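Local atomic coordinates of ATP phosphoribosyltransferase (Thermotoga maritima, PDB entry 1O63), a protein that probably catalyses the first step of histidine biosynthesis, condensing ATP with 5-phosphoribose 1-diphosphate to give N'-(5'-phosphoribosyl)-ATP. Residues 48-53 with 62-67; 77-82 with 174-179. All coordinates share one frame; numbering follows the deposited sequence.

Contact 1: 48-53 with 62-67; sequences FDVPTY and GFCGTD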
ATOM      1  N   PHE A  48       0.493   8.572  -0.457  1.00 22.50           N
ATOM      2  CA  PHE A  48       0.640   8.509  -1.906  1.00 22.73           C
ATOM      3  C   PHE A  48      -0.571   9.044  -2.642  1.00 21.94           C
ATOM      4  O   PHE A  48      -0.453   9.427  -3.819  1.00 23.82           O
ATOM      5  CB  PHE A  48       0.939   7.062  -2.372  1.00 25.97           C
ATOM      6  CG  PHE A  48       2.437   6.879  -2.538  1.00 32.33           C
ATOM      7  CD1 PHE A  48       3.218   6.513  -1.454  1.00 34.20           C
ATOM      8  CD2 PHE A  48       3.053   7.119  -3.748  1.00 32.89           C
ATOM      9  CE1 PHE A  48       4.587   6.360  -1.582  1.00 34.85           C
ATOM     10  CE2 PHE A  48       4.416   6.972  -3.878  1.00 38.12           C
ATOM     11  CZ  PHE A  48       5.197   6.583  -2.792  1.00 34.78           C
ATOM     12  N   ASP A  49      -1.693   9.218  -1.970  1.00 20.17           N
ATOM     13  CA  ASP A  49      -2.891   9.760  -2.618  1.00 20.66           C
ATOM     14  C   ASP A  49      -2.958  11.276  -2.532  1.00 20.48           C
ATOM     15  O   ASP A  49      -3.842  11.869  -3.137  1.00 19.99           O
ATOM     16  CB  ASP A  49      -4.146   9.156  -1.975  1.00 19.32           C
ATOM     17  CG  ASP A  49      -4.265   7.663  -2.242  1.00 20.82           C
ATOM     18  OD1 ASP A  49      -4.901   6.959  -1.443  1.00 22.89           O
ATOM     19  OD2 ASP A  49      -3.708   7.178  -3.239  1.00 21.16           O
ATOM     20  N   VAL A  50      -2.053  11.916  -1.774  1.00 20.30           N
ATOM     21  CA  VAL A  50      -2.137  13.396  -1.680  1.00 20.01           C
ATOM     22  C   VAL A  50      -2.040  14.038  -3.032  1.00 21.86           C
ATOM     23  O   VAL A  50      -2.909  14.858  -3.427  1.00 22.99           O
ATOM     24  CB  VAL A  50      -1.117  13.940  -0.684  1.00 20.35           C
ATOM     25  CG1 VAL A  50      -0.829  15.429  -0.872  1.00 16.54           C
ATOM     26  CG2 VAL A  50      -1.573  13.643   0.750  1.00 17.55           C
ATOM     27  N   PRO A  51      -1.060  13.675  -3.870  1.00 21.49           N
ATOM     28  CA  PRO A  51      -0.895  14.317  -5.154  1.00 22.50           C
ATOM     29  C   PRO A  51      -2.057  14.001  -6.087  1.00 23.15           C
ATOM     30  O   PRO A  51      -2.435  14.863  -6.896  1.00 21.28           O
ATOM     31  CB  PRO A  51       0.431  13.819  -5.698  1.00 24.62           C
ATOM     32  CG  PRO A  51       0.907  12.764  -4.777  1.00 24.85           C
ATOM     33  CD  PRO A  51       0.119  12.863  -3.503  1.00 23.24           C
ATOM     34  N   THR A  52      -2.648  12.818  -5.940  1.00 20.85           N
ATOM     35  CA  THR A  52      -3.835  12.453  -6.727  1.00 22.34           C
ATOM     36  C   THR A  52      -4.996  13.379  -6.432  1.00 21.21           C
ATOM     37  O   THR A  52      -5.690  13.871  -7.346  1.00 22.92           O
ATOM     38  CB  THR A  52      -4.231  11.003  -6.384  1.00 23.39           C
ATOM     39  OG1 THR A  52      -3.111  10.135  -6.693  1.00 26.03           O
ATOM     40  CG2 THR A  52      -5.456  10.558  -7.142  1.00 25.74           C
ATOM     41  N   TYR A  53      -5.268  13.682  -5.160  1.00 22.70           N
ATOM     42  CA  TYR A  53      -6.342  14.607  -4.816  1.00 22.77           C
ATOM     43  C   TYR A  53      -6.097  15.995  -5.385  1.00 24.10           C
ATOM     44  O   TYR A  53      -7.055  16.699  -5.775  1.00 23.58           O
ATOM     45  CB  TYR A  53      -6.515  14.714  -3.270  1.00 21.98           C
ATOM     46  CG  TYR A  53      -7.447  13.605  -2.782  1.00 23.19           C
ATOM     47  CD1 TYR A  53      -7.085  12.264  -2.886  1.00 23.28           C
ATOM     48  CD2 TYR A  53      -8.692  13.910  -2.284  1.00 24.76           C
ATOM     49  CE1 TYR A  53      -7.945  11.265  -2.468  1.00 22.92           C
ATOM     50  CE2 TYR A  53      -9.562  12.936  -1.875  1.00 25.07           C
ATOM     51  CZ  TYR A  53      -9.185  11.606  -1.979  1.00 25.46           C
ATOM     52  OH  TYR A  53     -10.093  10.657  -1.563  1.00 23.75           O
ATOM     53  N   GLY A  62      -1.772  20.439  -0.249  1.00 19.73           N
ATOM     54  CA  GLY A  62      -1.526  19.140   0.366  1.00 20.22           C
ATOM     55  C   GLY A  62      -0.103  19.062   0.917  1.00 21.96           C
ATOM     56  O   GLY A  62       0.663  20.034   0.880  1.00 19.87           O
ATOM     57  N   PHE A  63       0.147  17.978   1.653  1.00 20.74           N
ATOM     58  CA  PHE A  63       1.413  17.688   2.282  1.00 22.19           C
ATOM     59  C   PHE A  63       1.764  16.194   2.066  1.00 23.11           C
ATOM     60  O   PHE A  63       0.871  15.359   2.119  1.00 21.68           O
ATOM     61  CB  PHE A  63       1.395  17.953   3.791  1.00 19.59           C
ATOM     62  CG  PHE A  63       0.891  19.321   4.156  1.00 22.18           C
ATOM     63  CD1 PHE A  63      -0.473  19.566   4.246  1.00 22.51           C
ATOM     64  CD2 PHE A  63       1.767  20.373   4.355  1.00 23.97           C
ATOM     65  CE1 PHE A  63      -0.975  20.806   4.543  1.00 24.56           C
ATOM     66  CE2 PHE A  63       1.279  21.645   4.630  1.00 26.45           C
ATOM     67  CZ  PHE A  63      -0.078  21.858   4.738  1.00 27.21           C
ATOM     68  N   CYS A  64       3.028  15.940   1.764  1.00 22.48           N
ATOM     69  CA  CYS A  64       3.494  14.570   1.603  1.00 23.24           C
ATOM     70  C   CYS A  64       5.011  14.498   1.764  1.00 21.90           C
ATOM     71  O   CYS A  64       5.698  15.520   1.753  1.00 21.37           O
ATOM     72  CB  CYS A  64       3.039  13.973   0.274  1.00 24.57           C
ATOM     73  SG  CYS A  64       3.545  14.937  -1.172  1.00 29.41           S
ATOM     74  N   GLY A  65       5.548  13.314   2.014  1.00 20.06           N
ATOM     75  CA  GLY A  65       7.003  13.214   2.216  1.00 20.38           C
ATOM     76  C   GLY A  65       7.761  13.213   0.902  1.00 21.31           C
ATOM     77  O   GLY A  65       7.242  13.046  -0.195  1.00 17.90           O
ATOM     78  N   THR A  66       9.107  13.274   1.035  1.00 21.72           N
ATOM     79  CA  THR A  66       9.962  13.259  -0.143  1.00 23.66           C
ATOM     80  C   THR A  66       9.833  11.955  -0.920  1.00 23.30           C
ATOM     81  O   THR A  66       9.945  11.950  -2.153  1.00 24.26           O
ATOM     82  CB  THR A  66      11.445  13.482   0.247  1.00 26.36           C
ATOM     83  OG1 THR A  66      11.508  14.518   1.246  1.00 24.25           O
ATOM     84  CG2 THR A  66      12.252  13.912  -0.964  1.00 29.44           C
ATOM     85  N   ASP A  67       9.599  10.855  -0.250  1.00 24.19           N
ATOM     86  CA  ASP A  67       9.422   9.550  -0.882  1.00 24.43           C
ATOM     87  C   ASP A  67       8.273   9.614  -1.880  1.00 23.75           C
ATOM     88  O   ASP A  67       8.448   9.209  -3.036  1.00 24.70           O
ATOM     89  CB  ASP A  67       9.208   8.456   0.168  1.00 21.51           C
ATOM     90  CG  ASP A  67       8.157   8.793   1.198  1.00 27.23           C
ATOM     91  OD1 ASP A  67       7.383   7.885   1.582  1.00 28.64           O
ATOM     92  OD2 ASP A  67       8.052   9.954   1.652  1.00 23.11           O
TER
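Val-50 lies with both its methyl groups against the backbone of strand 61-65, overlapping the peptide between Phe-63 and Cys-64. Val-50 CG2 comes to 3.3 Å from Phe-63 O, and Val-50 CG1 sits 3.4 Å from Phe-63 O, so that the oxygen faces both methyls, which come at it from the same side. Val-50 CG1, anti to the backbone N (chi1 161°), also reaches toward Gly-62, with 4.0 Å between this methyl and Gly-62 CA. Val-50 and Gly-62 are the nearest pair along the two backbones, 6.1 Å between their CA atoms. The arrangement is a helix laid on a beta-sheet: helix 50-55 packs against the mixed sheet beside strands 61-65 and 40-45, where Val-50 also meets Val-45. Both segments fall in the part of the enzyme whose sequence places it in the PBP clan, consistent with a periplasmic-binding-protein-like fold. No hydrogen bond crosses between the segments, and buried Phe-63 O has no polar partner in the model. Cys-64 adds an apolar touch, its CB 4.3 Å from Val-50 CB. At the far end the Phe-48 ring approaches the start of helix 66-71, with Phe-48 CZ 4.2 Å from Asp-67 O. Phe-48 also packs on Val-68, Glu-71 and Lys-131 of the second subunit, and Asp-49 OD1 accepts a hydrogen bond from Lys-131 N of that subunit.

Contact 2: 77-82 with 174-179; sequences IQPFFI and VVVNPV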
ATOM      1  N   ILE A  77       3.048  22.678  -7.362  1.00 30.58           N
ATOM      2  CA  ILE A  77       3.891  23.752  -6.870  1.00 28.77           C
ATOM      3  C   ILE A  77       4.251  23.594  -5.406  1.00 28.45           C
ATOM      4  O   ILE A  77       3.375  23.362  -4.571  1.00 26.50           O
ATOM      5  CB  ILE A  77       3.087  25.080  -7.030  1.00 32.25           C
ATOM      6  CG1 ILE A  77       2.915  25.366  -8.541  1.00 31.24           C
ATOM      7  CG2 ILE A  77       3.720  26.254  -6.332  1.00 28.15           C
ATOM      8  CD1 ILE A  77       1.756  26.344  -8.758  1.00 34.81           C
ATOM      9  N   GLN A  78       5.519  23.811  -5.069  1.00 27.44           N
ATOM     10  CA  GLN A  78       5.958  23.775  -3.681  1.00 27.20           C
ATOM     11  C   GLN A  78       6.282  25.207  -3.253  1.00 28.95           C
ATOM     12  O   GLN A  78       7.307  25.733  -3.729  1.00 28.05           O
ATOM     13  CB  GLN A  78       7.236  22.926  -3.522  1.00 27.31           C
ATOM     14  CG  GLN A  78       7.031  21.432  -3.678  1.00 29.77           C
ATOM     15  CD  GLN A  78       8.270  20.629  -3.267  1.00 31.05           C
ATOM     16  OE1 GLN A  78       8.860  20.850  -2.188  1.00 25.86           O
ATOM     17  NE2 GLN A  78       8.638  19.707  -4.129  1.00 29.96           N
ATOM     18  N   PRO A  79       5.434  25.847  -2.464  1.00 27.77           N
ATOM     19  CA  PRO A  79       5.615  27.248  -2.148  1.00 28.26           C
ATOM     20  C   PRO A  79       6.822  27.479  -1.265  1.00 27.92           C
ATOM     21  O   PRO A  79       7.470  28.516  -1.370  1.00 27.42           O
ATOM     22  CB  PRO A  79       4.317  27.660  -1.453  1.00 29.31           C
ATOM     23  CG  PRO A  79       3.765  26.352  -0.928  1.00 26.55           C
ATOM     24  CD  PRO A  79       4.117  25.355  -1.999  1.00 27.28           C
ATOM     25  N   PHE A  80       7.107  26.547  -0.353  1.00 28.93           N
ATOM     26  CA  PHE A  80       8.255  26.736   0.542  1.00 27.27           C
ATOM     27  C   PHE A  80       8.772  25.418   1.088  1.00 29.07           C
ATOM     28  O   PHE A  80       8.168  24.357   0.903  1.00 25.80           O
ATOM     29  CB  PHE A  80       7.901  27.722   1.646  1.00 23.90           C
ATOM     30  CG  PHE A  80       6.774  27.329   2.547  1.00 27.31           C
ATOM     31  CD1 PHE A  80       6.999  26.542   3.667  1.00 28.11           C
ATOM     32  CD2 PHE A  80       5.478  27.763   2.298  1.00 25.38           C
ATOM     33  CE1 PHE A  80       5.971  26.185   4.518  1.00 28.01           C
ATOM     34  CE2 PHE A  80       4.447  27.414   3.141  1.00 26.40           C
ATOM     35  CZ  PHE A  80       4.678  26.634   4.245  1.00 28.64           C
ATOM     36  N   PHE A  81       9.863  25.515   1.843  1.00 30.13           N
ATOM     37  CA  PHE A  81      10.573  24.376   2.419  1.00 30.28           C
ATOM     38  C   PHE A  81      10.231  24.073   3.857  1.00 29.36           C
ATOM     39  O   PHE A  81      10.296  24.926   4.738  1.00 29.81           O
ATOM     40  CB  PHE A  81      12.089  24.722   2.308  1.00 30.54           C
ATOM     41  CG  PHE A  81      13.040  23.666   2.775  1.00 31.22           C
ATOM     42  CD1 PHE A  81      13.432  23.587   4.101  1.00 31.93           C
ATOM     43  CD2 PHE A  81      13.600  22.768   1.875  1.00 30.31           C
ATOM     44  CE1 PHE A  81      14.320  22.615   4.527  1.00 32.59           C
ATOM     45  CE2 PHE A  81      14.496  21.812   2.294  1.00 33.08           C
ATOM     46  CZ  PHE A  81      14.859  21.730   3.626  1.00 32.13           C
ATOM     47  N   ILE A  82       9.932  22.809   4.178  1.00 30.62           N
ATOM     48  CA  ILE A  82       9.646  22.427   5.580  1.00 30.01           C
ATOM     49  C   ILE A  82      10.837  21.648   6.121  1.00 32.14           C
ATOM     50  O   ILE A  82      11.112  20.517   5.723  1.00 32.07           O
ATOM     51  CB  ILE A  82       8.350  21.631   5.674  1.00 28.08           C
ATOM     52  CG1 ILE A  82       7.183  22.445   5.080  1.00 27.51           C
ATOM     53  CG2 ILE A  82       8.046  21.255   7.129  1.00 28.75           C
ATOM     54  CD1 ILE A  82       5.893  21.644   4.936  1.00 25.75           C
ATOM     55  N   VAL A 174       5.131  20.906   1.264  1.00 20.65           N
ATOM     56  CA  VAL A 174       3.791  21.470   1.000  1.00 20.79           C
ATOM     57  C   VAL A 174       3.642  21.611  -0.518  1.00 22.01           C
ATOM     58  O   VAL A 174       4.587  22.042  -1.205  1.00 20.75           O
ATOM     59  CB  VAL A 174       3.524  22.765   1.724  1.00 22.67           C
ATOM     60  CG1 VAL A 174       4.633  23.783   1.478  1.00 22.58           C
ATOM     61  CG2 VAL A 174       2.176  23.389   1.288  1.00 24.27           C
ATOM     62  N   VAL A 175       2.505  21.166  -1.056  1.00 21.32           N
ATOM     63  CA  VAL A 175       2.277  21.159  -2.493  1.00 21.44           C
ATOM     64  C   VAL A 175       0.928  21.817  -2.790  1.00 23.59           C
ATOM     65  O   VAL A 175      -0.002  21.678  -1.987  1.00 21.51           O
ATOM     66  CB  VAL A 175       2.307  19.769  -3.122  1.00 23.02           C
ATOM     67  CG1 VAL A 175       3.749  19.321  -3.356  1.00 27.13           C
ATOM     68  CG2 VAL A 175       1.540  18.733  -2.308  1.00 21.83           C
ATOM     69  N   VAL A 176       0.856  22.581  -3.873  1.00 21.86           N
ATOM     70  CA  VAL A 176      -0.365  23.346  -4.150  1.00 21.32           C
ATOM     71  C   VAL A 176      -0.899  23.000  -5.536  1.00 22.39           C
ATOM     72  O   VAL A 176      -0.141  22.945  -6.498  1.00 21.33           O
ATOM     73  CB  VAL A 176      -0.091  24.861  -4.076  1.00 23.33           C
ATOM     74  CG1 VAL A 176      -1.289  25.701  -4.506  1.00 18.58           C
ATOM     75  CG2 VAL A 176       0.287  25.320  -2.651  1.00 23.95           C
ATOM     76  N   ASN A 177      -2.210  22.840  -5.640  1.00 22.86           N
ATOM     77  CA  ASN A 177      -2.847  22.649  -6.964  1.00 24.35           C
ATOM     78  C   ASN A 177      -2.686  23.952  -7.744  1.00 25.45           C
ATOM     79  O   ASN A 177      -3.089  25.025  -7.299  1.00 25.51           O
ATOM     80  CB  ASN A 177      -4.317  22.329  -6.709  1.00 24.73           C
ATOM     81  CG  ASN A 177      -5.222  22.296  -7.914  1.00 27.64           C
ATOM     82  OD1 ASN A 177      -4.786  22.318  -9.061  1.00 27.90           O
ATOM     83  ND2 ASN A 177      -6.522  22.226  -7.640  1.00 28.63           N
ATOM     84  N   PRO A 178      -2.034  23.920  -8.897  1.00 26.91           N
ATOM     85  CA  PRO A 178      -1.801  25.094  -9.710  1.00 29.21           C
ATOM     86  C   PRO A 178      -3.043  25.881 -10.077  1.00 29.24           C
ATOM     87  O   PRO A 178      -3.010  27.111 -10.218  1.00 28.90           O
ATOM     88  CB  PRO A 178      -1.114  24.571 -10.965  1.00 29.95           C
ATOM     89  CG  PRO A 178      -1.181  23.100 -10.909  1.00 31.15           C
ATOM     90  CD  PRO A 178      -1.435  22.701  -9.487  1.00 28.90           C
ATOM     91  N   VAL A 179      -4.167  25.231 -10.315  1.00 28.80           N
ATOM     92  CA  VAL A 179      -5.411  25.925 -10.625  1.00 31.31           C
ATOM     93  C   VAL A 179      -5.910  26.734  -9.437  1.00 31.65           C
ATOM     94  O   VAL A 179      -6.388  27.869  -9.590  1.00 31.31           O
ATOM     95  CB  VAL A 179      -6.516  24.938 -11.050  1.00 33.54           C
ATOM     96  CG1 VAL A 179      -7.850  25.643 -11.176  1.00 33.29           C
ATOM     97  CG2 VAL A 179      -6.147  24.249 -12.350  1.00 35.45           C
TER
HETATM   98  O   HOH W   1       7.912  21.756   0.611  1.00 25.23           O
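Segments 77-82 and 174-179 run antiparallel, their end-to-end directions 168° apart, and are joined by a single bridge at the hydrogen-bonded pair Ile-77 and Val-176. Val-176 N donates to Ile-77 O over 2.7 Å; the return bond, Ile-77 N to Val-176 O, is weak at 3.3 Å. Beyond the bridge, Gln-78 CA makes a CA-H...O contact with Val-174 O (3.3 Å), a buried oxygen with no conventional partner in the model. Val-174 has the largest share of the buried surface. Val-174 CG1, held between the backbone N and carbonyl carbon (chi1 52°), stands over the centre of the Phe-80 ring, 3.9 Å from the centroid and 7° off the normal: a CH-pi contact. Val-174 CG1 also meets Pro-79 CG at 3.6 Å, while Ile-82 CD1 packs on Val-174 CB. Pro-79, Phe-80 and Ile-82 also touch helix 185-204, through Leu-192, Gln-196 and Ile-199. A water accepts the N-H of Val-174 N at 3.0 Å and lies 2.6 Å from Phe-80 O; it is also within bonding distance of Gln-78 OE1, which bonds to His-173 ND1. The contact joins the approach to strand 81-94 to the end of strand 161-176, and with a single bridge, one of its bonds weak, the join probably leans on apolar packing.

How the contacts relate
The two contacts come in series along the chain: 48-53 with 62-67 closes before 77-82 with 174-179 opens, and helix 66-71 leads from the first toward strand 81-94. Their centres are about 11 Å apart, and both reach the same mixed sheet, in which strands 61-65 and 161-176 are neighbours. They meet there directly: Gly-62 N lies 2.8 Å from Val-175 O, a probable hydrogen bond, and Phe-63 CE2 packs 3.8 Å from Val-174 CB. Contact 1 sets helix 50-55 on the sheet. Contact 2 pairs two segments with 91 residues between them, at the end of strand 161-176. All four segments belong to the ATP phosphoribosyltransferase family region.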